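Local coordinates for protein aldehyde dehydrogenase (Listeria monocytogenes, PDB 3K9D) that probably oxidises aldehydes or related oxo compounds with NAD or NADP as electron acceptor, at residues A[237-242]-A[269-274]; A[274-279]-A[322-327]. All blocks are in the same frame, centred on the assembly; numbering follows the deposited sequence.

Overall arrangement
Contact 1 (237-242 with 269-274) and contact 2 (274-279 with 322-327) lie about 9 Å apart, centre to centre, near the end of a parallel seven-stranded sheet, and both sit well away from the centre of the chain. Helix 261-273 enters contact 1 and the strand that follows it enters contact 2; Gln274, at the turn, belongs to both. Contact 1 is buried and held mainly by side-chain packing, with no hydrogen bond across it. Contact 2 is partly buried and rests on four backbone hydrogen bonds, with apolar packing beside them. Phe271, Leu240 and Val324 tie the two together, Leu240 CD2 lying 3.8 Å from Val324 CG2.

Contact 1: residues A[237-242]-A[269-274]; sequences KHILDS and AEFRKQ
Phe271 lays the edge of its ring against Ile239 and Leu240 of the facing helix. Ring atom CZ meets both arms of Ile239, with CG2 and CD1 each 3.8 Å away, while Leu240 CD2 approaches CE1 at 3.9 Å. Ile239 CG2 and Leu240 CD2 lie close to the ring plane, so this is edge packing rather than a face stack. The other methyl of Leu240, CD1, reaches the end of helix 261-273, 3.5 Å from Gln274 CB. Gln274 extends its chain beyond CG (chi2 -164°) and brings OE1 within 3.3 Å of Lys237 CA; the nearby Lys237 N is badly angled for a hydrogen bond. Gln274 NE2 donates to the anti lone pair of Glu270 OE2 (3.0 Å), close to the amide plane, and to the carbonyl of Pro233. These two acceptors fix which way the amide faces. Lys237, with CG anti to the backbone N (chi1 179°), leads away, its NZ forming salt bridges with Asp241 OD2 (2.8 Å) and with Glu453 and Glu451 of the second subunit. Helices 232-243 and 261-273 thus pack against each other, with Ile239 and Phe271 resting on strand 223-226 and Phe271 also on strand 276-278.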
# COMPACT_ATOMS: atom_id res chain seq x y z
N LYS A 237 2.09 5.13 -36.59
CA LYS A 237 3.14 4.10 -36.45
C LYS A 237 3.25 3.63 -35.00
O LYS A 237 3.34 2.44 -34.73
CB LYS A 237 4.49 4.63 -36.93
CG LYS A 237 5.67 3.68 -36.81
CD LYS A 237 6.98 4.44 -36.93
CE LYS A 237 8.18 3.52 -36.68
NZ LYS A 237 8.30 3.11 -35.24
N HIS A 238 3.22 4.58 -34.07
CA HIS A 238 3.25 4.26 -32.64
C HIS A 238 2.05 3.41 -32.19
O HIS A 238 2.22 2.40 -31.53
CB HIS A 238 3.38 5.52 -31.79
CG HIS A 238 4.76 6.12 -31.81
ND1 HIS A 238 5.01 7.40 -31.35
CD2 HIS A 238 5.95 5.62 -32.20
CE1 HIS A 238 6.30 7.66 -31.48
NE2 HIS A 238 6.89 6.59 -31.99
N ILE A 239 0.85 3.82 -32.59
CA ILE A 239 -0.39 3.12 -32.22
C ILE A 239 -0.37 1.71 -32.80
O ILE A 239 -0.76 0.75 -32.14
CB ILE A 239 -1.64 3.92 -32.68
CG1 ILE A 239 -1.74 5.25 -31.92
CG2 ILE A 239 -2.93 3.10 -32.51
CD1 ILE A 239 -2.79 6.21 -32.43
N LEU A 240 0.09 1.58 -34.05
CA LEU A 240 0.21 0.28 -34.69
C LEU A 240 1.31 -0.57 -34.05
O LEU A 240 1.10 -1.75 -33.85
CB LEU A 240 0.41 0.39 -36.21
CG LEU A 240 -0.75 1.07 -36.95
CD1 LEU A 240 -0.44 1.12 -38.43
CD2 LEU A 240 -2.06 0.34 -36.71
N ASP A 241 2.45 0.05 -33.71
CA ASP A 241 3.58 -0.65 -33.06
C ASP A 241 3.14 -1.33 -31.77
O ASP A 241 3.55 -2.46 -31.48
CB ASP A 241 4.74 0.31 -32.72
CG ASP A 241 5.64 0.63 -33.92
OD1 ASP A 241 5.53 -0.05 -34.96
OD2 ASP A 241 6.45 1.57 -33.82
N SER A 242 2.32 -0.61 -31.00
CA SER A 242 1.81 -1.08 -29.71
C SER A 242 0.62 -2.03 -29.84
O SER A 242 0.59 -3.10 -29.23
CB SER A 242 1.47 0.14 -28.85
OG SER A 242 0.37 -0.10 -28.00
N ALA A 269 -6.90 8.22 -43.53
CA ALA A 269 -6.03 7.97 -44.68
C ALA A 269 -4.65 7.39 -44.32
O ALA A 269 -4.17 6.46 -44.96
CB ALA A 269 -5.88 9.24 -45.53
N GLU A 270 -4.04 7.93 -43.27
CA GLU A 270 -2.76 7.43 -42.79
C GLU A 270 -2.86 6.05 -42.15
O GLU A 270 -2.00 5.19 -42.40
CB GLU A 270 -2.11 8.43 -41.84
CG GLU A 270 -0.65 8.18 -41.48
CD GLU A 270 0.30 8.14 -42.67
OE1 GLU A 270 0.01 8.77 -43.70
OE2 GLU A 270 1.34 7.44 -42.57
N PHE A 271 -3.90 5.84 -41.33
CA PHE A 271 -4.14 4.52 -40.73
C PHE A 271 -4.25 3.49 -41.85
O PHE A 271 -3.61 2.44 -41.79
CB PHE A 271 -5.38 4.52 -39.80
CG PHE A 271 -5.05 4.64 -38.31
CD1 PHE A 271 -4.34 3.63 -37.66
CD2 PHE A 271 -5.43 5.76 -37.59
CE1 PHE A 271 -4.01 3.74 -36.29
CE2 PHE A 271 -5.13 5.88 -36.22
CZ PHE A 271 -4.41 4.85 -35.57
N ARG A 272 -5.01 3.83 -42.89
CA ARG A 272 -5.10 2.99 -44.11
C ARG A 272 -3.79 2.70 -44.84
O ARG A 272 -3.51 1.54 -45.16
CB ARG A 272 -6.11 3.58 -45.09
CG ARG A 272 -7.50 3.16 -44.78
CD ARG A 272 -8.54 3.88 -45.63
NE ARG A 272 -9.85 3.35 -45.31
CZ ARG A 272 -11.00 4.01 -45.40
NH1 ARG A 272 -11.02 5.27 -45.82
NH2 ARG A 272 -12.13 3.41 -45.08
N LYS A 273 -3.01 3.74 -45.10
CA LYS A 273 -1.67 3.64 -45.69
C LYS A 273 -0.74 2.67 -44.94
O LYS A 273 0.03 1.91 -45.55
CB LYS A 273 -1.02 5.04 -45.74
CG LYS A 273 0.12 5.17 -46.75
CD LYS A 273 0.99 6.37 -46.49
CE LYS A 273 2.30 6.19 -47.27
NZ LYS A 273 3.40 7.09 -46.86
N GLN A 274 -0.84 2.67 -43.61
CA GLN A 274 0.04 1.88 -42.77
C GLN A 274 -0.52 0.50 -42.38
O GLN A 274 0.07 -0.22 -41.57
CB GLN A 274 0.40 2.67 -41.51
CG GLN A 274 1.35 3.83 -41.75
CD GLN A 274 1.98 4.36 -40.46
OE1 GLN A 274 2.47 3.59 -39.64
NE2 GLN A 274 1.99 5.66 -40.30

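Contact 2: residues A[274-279]-A[322-327]; sequences QGAHFL and ARVLIA
Ile326 and Phe278 sit side by side on neighbouring strands, pointing the same way, with Ile326 CB over one face of the ring. It stands 4.2 Å from the ring centroid and 25° off the normal, a CH-pi contact displaced toward the rim. Strands 276-278 and 324-327 are parallel members of the parallel alpha/beta sheet that corresponds to the catalytic domain of aldehyde dehydrogenases, and 276-278 is its outermost strand within this chain. On the same face as Phe278, Ala276 CB touches both Val324 CG2 (3.6 Å) and Ile326 CD1. The His277 side brings Leu325 CD2 to the edge of the imidazole, near its plane, with Leu279 CD2 4.1 Å from the same methyl.

Beneath these side chains the backbones exchange bonds in the alternating parallel pattern. His277 N donates to Val324 O, and His277 O accepts from Ile326 N at 2.9 Å. Leu279 N then closes on Ile326 O at 2.8 Å with an almost straight N-H (173°). On its other side, strand 324-328 bonds to strand 346-352 through Leu325 and Ala327, while Phe271 and Ile268 of helix 261-273 back Phe278.

Helix 261-273 ends in a Schellman motif, which turns the chain toward strand 324-328: Gly275, at positive phi (113°), is its C-prime residue, with Ala276 N returning to Phe271 O and Gly275 N to Arg272 O. Gly275 O then accepts from Arg323 N at 2.9 Å, from above the carbonyl plane. Alongside, Arg323 CD lies 3.4 Å from Gln274 O.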
# COMPACT_ATOMS: atom_id res chain seq x y z
N GLN A 274 -0.84 2.67 -43.61
CA GLN A 274 0.04 1.88 -42.77
C GLN A 274 -0.52 0.50 -42.38
O GLN A 274 0.07 -0.22 -41.57
CB GLN A 274 0.40 2.67 -41.51
CG GLN A 274 1.35 3.83 -41.75
CD GLN A 274 1.98 4.36 -40.46
OE1 GLN A 274 2.47 3.59 -39.64
NE2 GLN A 274 1.99 5.66 -40.30
N GLY A 275 -1.68 0.15 -42.95
CA GLY A 275 -2.19 -1.23 -42.88
C GLY A 275 -3.45 -1.48 -42.08
O GLY A 275 -3.88 -2.63 -41.96
N ALA A 276 -4.05 -0.42 -41.54
CA ALA A 276 -5.32 -0.54 -40.80
C ALA A 276 -6.53 -0.72 -41.71
O ALA A 276 -6.63 -0.10 -42.78
CB ALA A 276 -5.51 0.65 -39.89
N HIS A 277 -7.44 -1.60 -41.28
CA HIS A 277 -8.68 -1.87 -41.96
C HIS A 277 -9.88 -1.40 -41.16
O HIS A 277 -10.14 -1.89 -40.05
CB HIS A 277 -8.82 -3.37 -42.24
CG HIS A 277 -9.98 -3.70 -43.13
ND1 HIS A 277 -10.09 -3.22 -44.42
CD2 HIS A 277 -11.06 -4.50 -42.93
CE1 HIS A 277 -11.20 -3.69 -44.97
NE2 HIS A 277 -11.79 -4.49 -44.09
N PHE A 278 -10.60 -0.45 -41.74
CA PHE A 278 -11.79 0.12 -41.14
C PHE A 278 -12.99 -0.73 -41.51
O PHE A 278 -13.23 -1.04 -42.69
CB PHE A 278 -11.97 1.57 -41.61
CG PHE A 278 -11.02 2.53 -40.96
CD1 PHE A 278 -11.40 3.25 -39.83
CD2 PHE A 278 -9.73 2.72 -41.46
CE1 PHE A 278 -10.53 4.14 -39.22
CE2 PHE A 278 -8.85 3.60 -40.86
CZ PHE A 278 -9.25 4.31 -39.74
N LEU A 279 -13.72 -1.13 -40.48
CA LEU A 279 -14.88 -1.97 -40.63
C LEU A 279 -16.04 -1.11 -41.07
O LEU A 279 -16.09 0.08 -40.73
CB LEU A 279 -15.20 -2.66 -39.30
CG LEU A 279 -14.15 -3.66 -38.84
CD1 LEU A 279 -14.60 -4.33 -37.56
CD2 LEU A 279 -13.92 -4.70 -39.92
N ALA A 322 -4.20 -6.78 -43.45
CA ALA A 322 -4.78 -5.93 -42.41
C ALA A 322 -4.09 -6.17 -41.06
O ALA A 322 -3.99 -7.30 -40.61
CB ALA A 322 -6.28 -6.14 -42.31
N ARG A 323 -3.61 -5.07 -40.47
CA ARG A 323 -2.84 -5.09 -39.23
C ARG A 323 -3.69 -4.93 -37.98
O ARG A 323 -3.35 -5.47 -36.92
CB ARG A 323 -1.79 -3.98 -39.25
CG ARG A 323 -0.67 -4.17 -40.28
CD ARG A 323 0.49 -3.20 -40.03
NE ARG A 323 1.15 -3.48 -38.75
CZ ARG A 323 2.01 -2.66 -38.14
NH1 ARG A 323 2.34 -1.50 -38.68
NH2 ARG A 323 2.54 -3.01 -36.98
N VAL A 324 -4.79 -4.18 -38.10
CA VAL A 324 -5.77 -3.96 -37.02
C VAL A 324 -7.15 -3.74 -37.65
O VAL A 324 -7.27 -3.29 -38.80
CB VAL A 324 -5.48 -2.69 -36.11
CG1 VAL A 324 -4.28 -2.87 -35.17
CG2 VAL A 324 -5.37 -1.42 -36.94
N LEU A 325 -8.18 -4.05 -36.88
CA LEU A 325 -9.54 -3.79 -37.27
C LEU A 325 -10.02 -2.60 -36.48
O LEU A 325 -9.88 -2.58 -35.26
CB LEU A 325 -10.43 -5.02 -37.04
CG LEU A 325 -10.02 -6.27 -37.85
CD1 LEU A 325 -10.87 -7.47 -37.44
CD2 LEU A 325 -10.11 -6.01 -39.36
N ILE A 326 -10.56 -1.61 -37.19
CA ILE A 326 -11.04 -0.37 -36.57
C ILE A 326 -12.53 -0.13 -36.83
O ILE A 326 -13.00 -0.10 -37.98
CB ILE A 326 -10.19 0.86 -37.01
CG1 ILE A 326 -8.70 0.54 -36.94
CG2 ILE A 326 -10.51 2.09 -36.14
CD1 ILE A 326 -7.77 1.75 -37.12
N ALA A 327 -13.27 0.04 -35.74
CA ALA A 327 -14.70 0.30 -35.78
C ALA A 327 -14.95 1.70 -35.26
O ALA A 327 -14.53 2.04 -34.15
CB ALA A 327 -15.43 -0.70 -34.91